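Local coordinates for protein transcriptional repressor of the blcABC operon (Agrobacterium tumefaciens, PDB 3MQ0) that represses transcription of the blcABC operon, probably by binding DNA through its helix-turn-helix domain, and is regulated via oligomerization, at residues 38-43 against 83-88; 34-39 against 73-78; 152-157 against 182-187; 156-161 against 212-217; 101-106 against 132-137. All blocks are in the same frame, centred on the assembly; numbering follows the deposited sequence.

Overall arrangement
The five contacts fall into two groups. Interactions 1 and 2 share helix 27-41 and the hairpin of strands 75-77 and 82-85 in the helix-turn-helix domain, with centres about 5 Å apart. Interactions 3 and 4 share Pro156 and Phe157 at the edge of the GAF-fold domain, centres about 6 Å apart, and lie on the other side of the chain's centre, the centres of interactions 1 and 3 being about 49 Å apart. Interaction 5 sits between them, its centre about 34 Å from that of interaction 1 and 19 Å from that of interaction 4, which it touches through Tyr133 and Thr158. Interactions 1, 2 and 5 meet the second subunit; Asp37 bonds its His88.

Interaction 1 (38-43 against 83-88); sequences LVAGSP and LRIGPH
Val39, near the end of helix 27-41, pushes its side chain against the backbone and side chain of Ile85 on strand 82-85. Its CB already meets the tip of Ile85, with Val39 CB 4.0 Å from Ile85 CD1. From there the side chain forks. CG1 stands anti to the backbone N (chi1 172°), and this carries it down onto the strand: Val39 CG1 is 3.6 Å from Ile85 N and 3.8 Å from Arg84 CA. The same methyl also lies 3.8 Å from Ile85 CD1, while CG2, beside the backbone N, serves the neighbouring strand 75-77. A short branched residue suits this place, because the helix comes close to the strand, with Val39 CA and Arg84 CA 6.2 Å apart. Ile85 answers by curling its CD1 back to the helix, where it reaches the small Ala40 at 4.2 Å from Ala40 CB. Leu51, from the helix-turn-helix unit, covers Val39 and Leu83, and Phe96 of the second subunit packs on Ile85. The strand belongs to the hairpin that forms the wing of a winged helix-turn-helix. The side chains that meet are apolar, Val39 CG1 also rests on backbone, and the fit probably depends on shape and exclusion of water, not directional bonds.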
# COMPACT_ATOMS: atom_id res chain seq x y z
N LEU B 38 -11.32 8.40 11.05
CA LEU B 38 -12.52 7.66 11.42
C LEU B 38 -13.04 6.84 10.26
O LEU B 38 -13.39 5.67 10.43
CB LEU B 38 -13.61 8.61 11.90
CG LEU B 38 -13.43 9.12 13.32
CD1 LEU B 38 -14.21 10.41 13.51
CD2 LEU B 38 -13.88 8.06 14.33
N VAL B 39 -13.08 7.44 9.08
CA VAL B 39 -13.53 6.73 7.89
C VAL B 39 -12.58 5.58 7.55
O VAL B 39 -13.00 4.48 7.21
CB VAL B 39 -13.67 7.69 6.70
CG1 VAL B 39 -13.95 6.93 5.42
CG2 VAL B 39 -14.77 8.71 6.98
N ALA B 40 -11.28 5.83 7.67
CA ALA B 40 -10.31 4.82 7.30
C ALA B 40 -10.41 3.62 8.23
O ALA B 40 -10.20 2.49 7.80
CB ALA B 40 -8.90 5.42 7.30
N GLY B 41 -10.73 3.88 9.49
CA GLY B 41 -10.75 2.85 10.51
C GLY B 41 -12.08 2.13 10.69
O GLY B 41 -12.16 1.18 11.48
N SER B 42 -13.11 2.56 9.98
CA SER B 42 -14.42 1.91 10.08
C SER B 42 -14.63 0.90 8.96
O SER B 42 -14.57 1.24 7.78
CB SER B 42 -15.54 2.95 10.06
OG SER B 42 -16.81 2.32 10.17
N PRO B 43 -14.91 -0.37 9.32
CA PRO B 43 -15.19 -1.40 8.31
C PRO B 43 -16.53 -1.16 7.65
O PRO B 43 -16.80 -1.65 6.55
CB PRO B 43 -15.25 -2.70 9.13
CG PRO B 43 -14.80 -2.34 10.52
CD PRO B 43 -15.06 -0.88 10.69
N LEU B 83 -19.91 7.90 3.23
CA LEU B 83 -18.69 8.56 2.82
C LEU B 83 -17.56 7.55 2.92
O LEU B 83 -17.55 6.70 3.80
CB LEU B 83 -18.44 9.77 3.71
CG LEU B 83 -19.48 10.88 3.52
CD1 LEU B 83 -19.43 11.88 4.65
CD2 LEU B 83 -19.27 11.57 2.18
N ARG B 84 -16.64 7.61 1.97
CA ARG B 84 -15.49 6.72 2.00
C ARG B 84 -14.26 7.52 1.64
O ARG B 84 -14.37 8.62 1.12
CB ARG B 84 -15.71 5.56 1.02
CG ARG B 84 -16.97 4.78 1.36
CD ARG B 84 -17.52 3.87 0.27
NE ARG B 84 -18.91 3.53 0.59
CZ ARG B 84 -19.62 2.57 0.01
NH1 ARG B 84 -19.07 1.81 -0.93
NH2 ARG B 84 -20.88 2.36 0.37
N ILE B 85 -13.09 6.98 1.94
CA ILE B 85 -11.86 7.64 1.53
C ILE B 85 -11.82 7.79 0.01
O ILE B 85 -12.10 6.84 -0.72
CB ILE B 85 -10.63 6.84 1.98
CG1 ILE B 85 -10.63 6.65 3.50
CG2 ILE B 85 -9.34 7.53 1.51
CD1 ILE B 85 -10.48 7.94 4.29
N GLY B 86 -11.43 8.98 -0.45
CA GLY B 86 -11.25 9.23 -1.87
C GLY B 86 -9.95 8.61 -2.36
O GLY B 86 -9.00 8.48 -1.59
N PRO B 87 -9.90 8.20 -3.63
CA PRO B 87 -8.74 7.50 -4.19
C PRO B 87 -7.50 8.38 -4.29
O PRO B 87 -6.40 7.86 -4.49
CB PRO B 87 -9.21 7.11 -5.59
CG PRO B 87 -10.35 8.04 -5.88
CD PRO B 87 -11.02 8.29 -4.58
N HIS B 88 -7.66 9.68 -4.15
CA HIS B 88 -6.53 10.59 -4.31
C HIS B 88 -5.45 10.35 -3.25
O HIS B 88 -4.27 10.63 -3.49
CB HIS B 88 -6.98 12.05 -4.29
CG HIS B 88 -5.92 13.02 -4.70
ND1 HIS B 88 -5.55 13.19 -6.02
CD2 HIS B 88 -5.15 13.86 -3.98
CE1 HIS B 88 -4.59 14.10 -6.09
NE2 HIS B 88 -4.34 14.53 -4.86

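Interaction 2 (34-39 against 73-78); sequences RILDLV and DLLARS
Leu36 and Leu75 meet methyl to methyl, Leu36 CD2 standing 3.6 Å from Leu75 CD2. Both use the same rotamer. In Leu36 CG lies anti to the carbonyl carbon (chi1 -69°) and the second torsion is extended (chi2 161°), which swings a CD2 methyl off the flank of helix 27-41 toward the strand. Leu75 starts with its CB pointing past the helix, yet its matching torsions turn both methyls back to it, and the two side chains pass at a slant. The CD2 methyl of Leu36 has a second neighbour in the backbone, Leu74 O at 3.6 Å, and a third in Leu74 CB at 4.2 Å.

This is the joint between the first helix of a winged helix-turn-helix and the first strand of its wing. Helix 59-71 of the helix-turn-helix ends in a Schellman motif, with Asp73 at positive phi, and the chain then drops through Leu74 into strand 75-77. The helix and strand segments run at 63° to one another, their axes 11.2 Å apart, a gap that long leucine side chains can bridge.

Leu75 divides its two methyls between different partners. CD1 lies 4.1 Å from Ile35 CG2, the two side chains crossing at about a right angle, whereas CD2 also reaches Val39 CG2 at 4.2 Å. Ile35 and Val39 stand one turn apart with Leu36 beside them, and the beta-branched Ile35 and Val39 turn their CG2 methyls to Leu75. Met69 of helix 59-71 packs against Ile35, Leu36 and Leu75 alike, and Trp92 of the second subunit lies on Leu36.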
# COMPACT_ATOMS: atom_id res chain seq x y z
N ARG B 34 -9.15 14.17 11.60
CA ARG B 34 -9.94 13.29 12.48
C ARG B 34 -11.00 12.49 11.70
O ARG B 34 -11.18 11.28 11.93
CB ARG B 34 -10.57 14.10 13.60
CG ARG B 34 -11.48 13.30 14.52
CD ARG B 34 -11.87 14.16 15.72
NE ARG B 34 -11.13 15.42 15.73
CZ ARG B 34 -9.95 15.60 16.32
NH1 ARG B 34 -9.36 14.59 16.95
NH2 ARG B 34 -9.35 16.78 16.26
N ILE B 35 -11.68 13.17 10.79
CA ILE B 35 -12.70 12.54 9.94
C ILE B 35 -12.07 11.47 9.05
O ILE B 35 -12.61 10.37 8.94
CB ILE B 35 -13.42 13.58 9.06
CG1 ILE B 35 -14.33 14.45 9.93
CG2 ILE B 35 -14.26 12.90 7.97
CD1 ILE B 35 -14.75 15.74 9.22
N LEU B 36 -10.95 11.78 8.41
CA LEU B 36 -10.31 10.77 7.57
C LEU B 36 -9.88 9.56 8.38
O LEU B 36 -10.02 8.42 7.93
CB LEU B 36 -9.14 11.36 6.77
CG LEU B 36 -9.65 12.33 5.69
CD1 LEU B 36 -8.53 13.25 5.25
CD2 LEU B 36 -10.25 11.61 4.49
N ASP B 37 -9.36 9.79 9.58
CA ASP B 37 -8.98 8.67 10.42
C ASP B 37 -10.18 7.78 10.77
O ASP B 37 -10.06 6.56 10.80
CB ASP B 37 -8.28 9.14 11.69
CG ASP B 37 -6.88 9.68 11.43
OD1 ASP B 37 -6.33 9.48 10.32
OD2 ASP B 37 -6.32 10.28 12.36
N LEU B 38 -11.32 8.40 11.05
CA LEU B 38 -12.52 7.66 11.42
C LEU B 38 -13.04 6.84 10.26
O LEU B 38 -13.39 5.67 10.43
CB LEU B 38 -13.61 8.61 11.90
CG LEU B 38 -13.43 9.12 13.32
CD1 LEU B 38 -14.21 10.41 13.51
CD2 LEU B 38 -13.88 8.06 14.33
N VAL B 39 -13.08 7.44 9.08
CA VAL B 39 -13.53 6.73 7.89
C VAL B 39 -12.58 5.58 7.55
O VAL B 39 -13.00 4.48 7.21
CB VAL B 39 -13.67 7.69 6.70
CG1 VAL B 39 -13.95 6.93 5.42
CG2 VAL B 39 -14.77 8.71 6.98
N ASP B 73 -12.17 16.00 -2.83
CA ASP B 73 -11.86 14.61 -3.17
C ASP B 73 -11.08 13.86 -2.08
O ASP B 73 -10.55 12.77 -2.31
CB ASP B 73 -11.16 14.52 -4.53
CG ASP B 73 -12.01 15.09 -5.67
OD1 ASP B 73 -13.25 14.94 -5.62
OD2 ASP B 73 -11.44 15.70 -6.60
N LEU B 74 -11.02 14.43 -0.88
CA LEU B 74 -10.52 13.68 0.26
C LEU B 74 -11.48 12.52 0.58
O LEU B 74 -11.05 11.43 0.95
CB LEU B 74 -10.37 14.59 1.48
CG LEU B 74 -9.36 15.72 1.29
CD1 LEU B 74 -9.51 16.70 2.42
CD2 LEU B 74 -7.94 15.16 1.22
N LEU B 75 -12.79 12.80 0.48
CA LEU B 75 -13.83 11.79 0.63
C LEU B 75 -14.59 11.65 -0.67
O LEU B 75 -14.65 12.57 -1.48
CB LEU B 75 -14.84 12.19 1.72
CG LEU B 75 -14.31 12.43 3.13
CD1 LEU B 75 -15.37 13.07 4.04
CD2 LEU B 75 -13.75 11.16 3.76
N ALA B 76 -15.18 10.48 -0.85
CA ALA B 76 -16.10 10.19 -1.94
C ALA B 76 -17.46 9.89 -1.31
O ALA B 76 -17.54 9.18 -0.30
CB ALA B 76 -15.62 8.99 -2.73
N ARG B 77 -18.52 10.41 -1.92
CA ARG B 77 -19.86 10.17 -1.40
C ARG B 77 -20.60 9.14 -2.25
O ARG B 77 -20.76 9.34 -3.44
CB ARG B 77 -20.64 11.48 -1.40
CG ARG B 77 -22.03 11.38 -0.79
CD ARG B 77 -22.72 12.72 -0.81
NE ARG B 77 -24.04 12.66 -0.19
CZ ARG B 77 -25.14 12.23 -0.80
NH1 ARG B 77 -25.06 11.81 -2.06
NH2 ARG B 77 -26.30 12.21 -0.16
N SER B 78 -21.06 8.05 -1.64
CA SER B 78 -21.83 7.04 -2.36
C SER B 78 -23.29 7.47 -2.57
O SER B 78 -23.75 8.45 -1.99
CB SER B 78 -21.78 5.69 -1.63
OG SER B 78 -20.46 5.17 -1.61

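Interaction 3 (152-157 against 182-187); sequences RLPAPF and QPLTSR
Phe157 and Leu184 are brought together by like first torsions, each holding CG anti to its carbonyl carbon (chi1 -55° and -66°). From these starts the phenyl ring leans out toward the 182-187 loop, while Leu184, extended beyond CG, reaches back over the 152-157 segment. The contact joins two surface parts of the GAF-fold domain: the chain leaving edge strand 152-154 of the six-stranded antiparallel sheet, and the loop between helices 170-176 and 192-205.

Ring and leucine pass each other at a slant, with Phe157 CD2 3.9 Å from Leu184 CG. A large flat ring suits the spot, since it spans three successive residues of the loop; its far end also touches Pro183, with Phe157 CZ 3.9 Å from Pro183 CA. Leu184, though largely exposed itself, covers part of the buried ring and offers its CD1 methyl to the strand, 4.3 Å from both Leu153 CD2 and Pro154 CD. The rigid Pro154 needs no particular torsion to present that face. Ile214, from the 212-217 loop, touches Leu184 and joins the apolar group.

Within the loop, Thr185 makes an ST turn, its OG1 accepting from Arg187 N at 3.0 Å, and OG1 is also hydrogen-bonded to Gly212 O. At the edge of the ring, Gln182 O lies in the ring plane, 3.2 Å from Phe157 CE2.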
# COMPACT_ATOMS: atom_id res chain seq x y z
N ARG B 152 29.83 -7.27 5.55
CA ARG B 152 28.96 -8.43 5.86
C ARG B 152 29.48 -9.22 7.04
O ARG B 152 30.68 -9.40 7.20
CB ARG B 152 28.89 -9.39 4.67
CG ARG B 152 28.46 -8.71 3.39
CD ARG B 152 28.27 -9.67 2.21
NE ARG B 152 27.59 -8.92 1.16
CZ ARG B 152 26.36 -9.16 0.74
NH1 ARG B 152 25.65 -10.16 1.24
NH2 ARG B 152 25.84 -8.40 -0.22
N LEU B 153 28.55 -9.72 7.86
CA LEU B 153 28.87 -10.63 8.96
C LEU B 153 27.82 -11.74 9.02
O LEU B 153 26.70 -11.56 8.54
CB LEU B 153 28.90 -9.88 10.29
CG LEU B 153 30.14 -9.01 10.51
CD1 LEU B 153 30.03 -8.27 11.85
CD2 LEU B 153 31.38 -9.85 10.47
N PRO B 154 28.16 -12.90 9.62
CA PRO B 154 27.17 -13.98 9.79
C PRO B 154 26.02 -13.56 10.68
O PRO B 154 26.23 -13.13 11.82
CB PRO B 154 27.97 -15.09 10.48
CG PRO B 154 29.41 -14.79 10.16
CD PRO B 154 29.50 -13.29 10.09
N ALA B 155 24.81 -13.68 10.17
CA ALA B 155 23.61 -13.32 10.92
C ALA B 155 23.50 -14.01 12.29
O ALA B 155 23.01 -13.40 13.24
CB ALA B 155 22.36 -13.60 10.09
N PRO B 156 23.94 -15.27 12.40
CA PRO B 156 23.72 -15.92 13.71
C PRO B 156 24.53 -15.31 14.84
O PRO B 156 24.15 -15.50 16.00
CB PRO B 156 24.17 -17.36 13.47
CG PRO B 156 23.93 -17.58 12.02
CD PRO B 156 24.30 -16.26 11.37
N PHE B 157 25.62 -14.61 14.53
CA PHE B 157 26.51 -14.08 15.55
C PHE B 157 26.22 -12.62 15.99
O PHE B 157 26.60 -12.21 17.08
CB PHE B 157 27.98 -14.18 15.09
CG PHE B 157 28.43 -15.58 14.68
CD1 PHE B 157 27.83 -16.71 15.20
CD2 PHE B 157 29.48 -15.74 13.79
CE1 PHE B 157 28.25 -17.98 14.82
CE2 PHE B 157 29.91 -17.01 13.39
CZ PHE B 157 29.28 -18.13 13.93
N GLN B 182 31.25 -21.08 10.69
CA GLN B 182 32.33 -21.29 11.65
C GLN B 182 32.42 -20.12 12.63
O GLN B 182 32.18 -18.98 12.26
CB GLN B 182 33.66 -21.46 10.92
CG GLN B 182 33.76 -22.70 10.04
CD GLN B 182 33.81 -23.99 10.85
OE1 GLN B 182 34.66 -24.17 11.73
NE2 GLN B 182 32.88 -24.90 10.56
N PRO B 183 32.80 -20.40 13.90
CA PRO B 183 32.83 -19.36 14.93
C PRO B 183 33.85 -18.25 14.66
O PRO B 183 34.91 -18.50 14.09
CB PRO B 183 33.22 -20.13 16.20
CG PRO B 183 33.91 -21.36 15.70
CD PRO B 183 33.20 -21.72 14.42
N LEU B 184 33.52 -17.02 15.07
CA LEU B 184 34.47 -15.91 15.01
C LEU B 184 35.28 -15.81 16.30
O LEU B 184 36.44 -15.41 16.29
CB LEU B 184 33.77 -14.59 14.70
CG LEU B 184 33.11 -14.47 13.33
CD1 LEU B 184 32.69 -13.04 13.03
CD2 LEU B 184 34.04 -14.98 12.23
N THR B 185 34.65 -16.16 17.42
CA THR B 185 35.30 -16.12 18.73
C THR B 185 34.93 -17.38 19.48
O THR B 185 34.15 -18.19 18.99
CB THR B 185 34.85 -14.89 19.57
OG1 THR B 185 33.51 -15.09 20.05
CG2 THR B 185 34.89 -13.61 18.74
N SER B 186 35.47 -17.55 20.69
CA SER B 186 35.12 -18.69 21.53
C SER B 186 33.71 -18.58 22.09
O SER B 186 33.22 -19.52 22.73
CB SER B 186 36.12 -18.83 22.67
OG SER B 186 36.06 -17.73 23.56
N ARG B 187 33.05 -17.45 21.86
CA ARG B 187 31.68 -17.27 22.35
C ARG B 187 30.64 -17.36 21.25
O ARG B 187 29.44 -17.37 21.52
CB ARG B 187 31.53 -15.91 23.04
CG ARG B 187 32.67 -15.56 23.96
CD ARG B 187 32.30 -15.79 25.39
NE ARG B 187 31.10 -15.05 25.76
CZ ARG B 187 30.65 -14.95 27.01
NH1 ARG B 187 31.32 -15.54 27.99
NH2 ARG B 187 29.55 -14.26 27.28

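Interaction 4 (156-161 against 212-217); sequences PFTATG and GQIREG
Phe157 and Gln213 draw their backbones within 5.5 Å, CA to CA, where the turn entering helix 159-165 passes the loop between strands 208-211 and 218-226. The closeness shows at the backbone oxygen of Phe157, which lies 3.5 Å from Gln213 CB. Beyond that carbon the glutamine chain is extended (chi2 -166°) and runs at about a right angle to the phenylalanine, its amide plane turned 58° from the ring. Gln213 OE1 stands 4.1 Å from Phe157 CD1, a distance of packing, not bonding. The amide finds its polar partners elsewhere: NE2 bonds to Glu198 OE2, and OE1 accepts from Val189 N and Lys162 NZ. A glutamine, able to donate and accept at once, suits a buried place of this kind, and Lys162 ties it to the turn because it also bonds Pro156 O.

Ile214 supplies the apolar half. Its CD1 methyl lies 3.5 Å from Phe157 CB and 3.8 Å from Thr158 CG2, touching both the phenylalanine and the threonine methyl. Thr158 can serve both sides because of its chi1 of 61°: CG2 lies anti to the carbonyl carbon and goes to the isoleucine, while OG1 turns toward the helix and accepts from Gly161 N at 2.9 Å. Leu153 of strand 152-154 also packs on Ile214.

A threonine at the N-cap, holding an early NH of helix 159-165 with its hydroxyl, is the recognisable motif here, set within the GAF-fold domain of an IclR-type regulator.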
# COMPACT_ATOMS: atom_id res chain seq x y z
N PRO B 156 23.94 -15.27 12.40
CA PRO B 156 23.72 -15.92 13.71
C PRO B 156 24.53 -15.31 14.84
O PRO B 156 24.15 -15.50 16.00
CB PRO B 156 24.17 -17.36 13.47
CG PRO B 156 23.93 -17.58 12.02
CD PRO B 156 24.30 -16.26 11.37
N PHE B 157 25.62 -14.61 14.53
CA PHE B 157 26.51 -14.08 15.55
C PHE B 157 26.22 -12.62 15.99
O PHE B 157 26.60 -12.21 17.08
CB PHE B 157 27.98 -14.18 15.09
CG PHE B 157 28.43 -15.58 14.68
CD1 PHE B 157 27.83 -16.71 15.20
CD2 PHE B 157 29.48 -15.74 13.79
CE1 PHE B 157 28.25 -17.98 14.82
CE2 PHE B 157 29.91 -17.01 13.39
CZ PHE B 157 29.28 -18.13 13.93
N THR B 158 25.56 -11.83 15.14
CA THR B 158 25.39 -10.41 15.45
C THR B 158 24.07 -10.15 16.18
O THR B 158 23.15 -10.96 16.10
CB THR B 158 25.39 -9.55 14.15
OG1 THR B 158 24.30 -9.95 13.32
CG2 THR B 158 26.67 -9.73 13.36
N ALA B 159 23.96 -9.02 16.88
CA ALA B 159 22.70 -8.71 17.56
C ALA B 159 21.58 -8.46 16.55
O ALA B 159 20.48 -8.98 16.71
CB ALA B 159 22.86 -7.50 18.50
N THR B 160 21.85 -7.68 15.50
CA THR B 160 20.80 -7.48 14.49
C THR B 160 20.45 -8.78 13.79
O THR B 160 19.29 -8.99 13.45
CB THR B 160 21.17 -6.46 13.38
OG1 THR B 160 22.37 -6.88 12.72
CG2 THR B 160 21.37 -5.06 13.96
N GLY B 161 21.46 -9.62 13.56
CA GLY B 161 21.28 -10.92 12.92
C GLY B 161 20.34 -11.81 13.73
O GLY B 161 19.41 -12.38 13.18
N GLY B 212 29.91 -10.79 22.81
CA GLY B 212 31.25 -11.12 22.35
C GLY B 212 31.35 -12.22 21.31
O GLY B 212 32.36 -12.93 21.24
N GLN B 213 30.32 -12.35 20.48
CA GLN B 213 30.30 -13.37 19.42
C GLN B 213 30.95 -12.93 18.11
O GLN B 213 31.13 -13.73 17.21
CB GLN B 213 28.86 -13.83 19.16
CG GLN B 213 28.24 -14.44 20.41
CD GLN B 213 26.98 -15.20 20.14
OE1 GLN B 213 26.77 -15.73 19.04
NE2 GLN B 213 26.12 -15.28 21.15
N ILE B 214 31.30 -11.64 18.02
CA ILE B 214 31.98 -11.10 16.85
C ILE B 214 33.40 -10.66 17.21
O ILE B 214 34.37 -10.98 16.51
CB ILE B 214 31.24 -9.87 16.29
CG1 ILE B 214 29.85 -10.25 15.78
CG2 ILE B 214 32.07 -9.19 15.21
CD1 ILE B 214 29.88 -11.25 14.64
N ARG B 215 33.50 -9.92 18.30
CA ARG B 215 34.80 -9.55 18.85
C ARG B 215 34.79 -9.77 20.35
O ARG B 215 33.83 -9.40 21.02
CB ARG B 215 35.12 -8.09 18.56
CG ARG B 215 35.70 -7.81 17.19
CD ARG B 215 36.63 -6.59 17.22
NE ARG B 215 37.01 -6.15 15.88
CZ ARG B 215 37.96 -6.71 15.15
NH1 ARG B 215 38.64 -7.74 15.61
NH2 ARG B 215 38.23 -6.23 13.94
N GLU B 216 35.86 -10.34 20.87
CA GLU B 216 35.98 -10.49 22.31
C GLU B 216 35.92 -9.11 22.97
O GLU B 216 36.57 -8.17 22.50
CB GLU B 216 37.26 -11.23 22.67
CG GLU B 216 37.48 -12.47 21.82
CD GLU B 216 38.14 -13.60 22.59
OE1 GLU B 216 39.29 -13.41 23.06
OE2 GLU B 216 37.51 -14.67 22.73
N GLY B 217 35.14 -9.01 24.02
CA GLY B 217 35.00 -7.76 24.75
C GLY B 217 33.98 -6.79 24.20
O GLY B 217 33.74 -5.74 24.79

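Interaction 5 (101-106 against 132-137); sequences DIVSTF and VYIGCR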
# COMPACT_ATOMS: atom_id res chain seq x y z
N ASP B 101 13.59 6.42 2.57
CA ASP B 101 15.03 6.22 2.67
C ASP B 101 15.34 5.89 4.12
O ASP B 101 15.44 6.78 4.96
CB ASP B 101 15.76 7.50 2.26
CG ASP B 101 17.28 7.32 2.18
OD1 ASP B 101 17.84 6.49 2.93
OD2 ASP B 101 17.91 8.02 1.37
N ILE B 102 15.48 4.61 4.41
CA ILE B 102 15.63 4.16 5.79
C ILE B 102 16.91 4.70 6.46
O ILE B 102 16.91 5.04 7.64
CB ILE B 102 15.55 2.63 5.88
CG1 ILE B 102 15.53 2.17 7.34
CG2 ILE B 102 16.68 1.97 5.11
CD1 ILE B 102 15.47 0.68 7.47
N VAL B 103 17.99 4.80 5.70
CA VAL B 103 19.24 5.25 6.29
C VAL B 103 19.14 6.71 6.75
O VAL B 103 19.60 7.04 7.84
CB VAL B 103 20.41 5.08 5.31
CG1 VAL B 103 21.69 5.71 5.88
CG2 VAL B 103 20.61 3.61 5.00
N SER B 104 18.57 7.59 5.94
CA SER B 104 18.45 8.98 6.37
C SER B 104 17.44 9.12 7.52
O SER B 104 17.63 9.92 8.42
CB SER B 104 18.09 9.91 5.20
OG SER B 104 16.84 9.55 4.63
N THR B 105 16.37 8.32 7.49
CA THR B 105 15.40 8.29 8.59
C THR B 105 16.07 7.88 9.90
O THR B 105 15.89 8.50 10.94
CB THR B 105 14.24 7.32 8.26
OG1 THR B 105 13.57 7.77 7.07
CG2 THR B 105 13.25 7.23 9.41
N PHE B 106 16.86 6.81 9.82
CA PHE B 106 17.69 6.33 10.94
C PHE B 106 18.61 7.44 11.47
O PHE B 106 18.59 7.73 12.66
CB PHE B 106 18.47 5.11 10.43
CG PHE B 106 19.66 4.71 11.27
CD1 PHE B 106 19.49 3.94 12.41
CD2 PHE B 106 20.94 5.02 10.86
CE1 PHE B 106 20.60 3.52 13.17
CE2 PHE B 106 22.05 4.61 11.61
CZ PHE B 106 21.87 3.86 12.76
N VAL B 132 24.05 -7.16 6.36
CA VAL B 132 24.82 -6.18 5.60
C VAL B 132 24.63 -4.83 6.26
O VAL B 132 23.49 -4.43 6.54
CB VAL B 132 24.33 -6.12 4.14
CG1 VAL B 132 25.10 -5.05 3.36
CG2 VAL B 132 24.46 -7.49 3.48
N TYR B 133 25.73 -4.14 6.56
CA TYR B 133 25.68 -2.85 7.24
C TYR B 133 25.32 -1.74 6.28
O TYR B 133 26.02 -1.52 5.30
CB TYR B 133 27.01 -2.58 8.00
CG TYR B 133 27.10 -3.54 9.14
CD1 TYR B 133 27.55 -4.82 8.93
CD2 TYR B 133 26.57 -3.21 10.38
CE1 TYR B 133 27.54 -5.76 9.95
CE2 TYR B 133 26.55 -4.14 11.41
CZ TYR B 133 27.04 -5.41 11.19
OH TYR B 133 27.03 -6.34 12.19
N ILE B 134 24.19 -1.08 6.52
CA ILE B 134 23.77 0.00 5.64
C ILE B 134 23.83 1.37 6.29
O ILE B 134 23.71 2.40 5.61
CB ILE B 134 22.38 -0.23 5.04
CG1 ILE B 134 21.32 -0.34 6.14
CG2 ILE B 134 22.39 -1.50 4.19
CD1 ILE B 134 19.88 -0.28 5.60
N GLY B 135 23.98 1.40 7.61
CA GLY B 135 24.13 2.65 8.33
C GLY B 135 24.97 2.46 9.58
O GLY B 135 24.99 1.36 10.14
N CYS B 136 25.68 3.50 9.99
CA CYS B 136 26.51 3.41 11.18
C CYS B 136 26.76 4.79 11.76
O CYS B 136 27.26 5.67 11.07
CB CYS B 136 27.84 2.72 10.87
SG CYS B 136 28.95 2.54 12.33
N ARG B 137 26.41 4.97 13.04
CA ARG B 137 26.74 6.21 13.74
C ARG B 137 27.78 5.91 14.81
O ARG B 137 27.50 5.22 15.79
CB ARG B 137 25.50 6.89 14.32
CG ARG B 137 25.80 8.30 14.88
CD ARG B 137 24.65 8.91 15.68
NE ARG B 137 24.53 8.47 17.08
CZ ARG B 137 25.49 7.88 17.79
NH1 ARG B 137 26.68 7.64 17.27
NH2 ARG B 137 25.24 7.53 19.04
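Val103, on the first turn of helix 102-110, presses closely on the strand: its CG2 is 3.4 Å from Ile134 O, and its CG1 comes within 3.9 Å of that same oxygen. Valine is short enough for this, its CB directed toward the strand. Ile134 completes the close part with its CD1, which touches Ile102 CG2 at 3.9 Å and Val103 CG2 at 4.0 Å, the two isoleucines crossing at about a right angle.

Here strand 130-137 carries a classic beta bulge, Ile134 and Gly135 both facing Leu123 of the next strand, in the central antiparallel sheet of the GAF fold that the helix covers. The helix and strand segments run nearly along each other, 26° apart.

One turn on, the packing is looser. Phe106 CE2 lies 4.2 Å from Gly135 C and 4.1 Å from Cys136 N. Its CG is anti to the backbone N (chi1 163°), which brings the ring against the sheet, where it also touches Val121, Leu123 and Ile236. Gly135 has no side chain, and the ring can come up to the main chain at CE2.

On the solvent side, exposed Asp101 caps the helix, its OD1 accepting from Ser104 N at 3.3 Å from above the carboxylate plane, while its backbone O takes bonds from Thr105 N, Thr105 OG1 and Ser104 OG. Arg84 of the second subunit also bonds to Thr105 OG1.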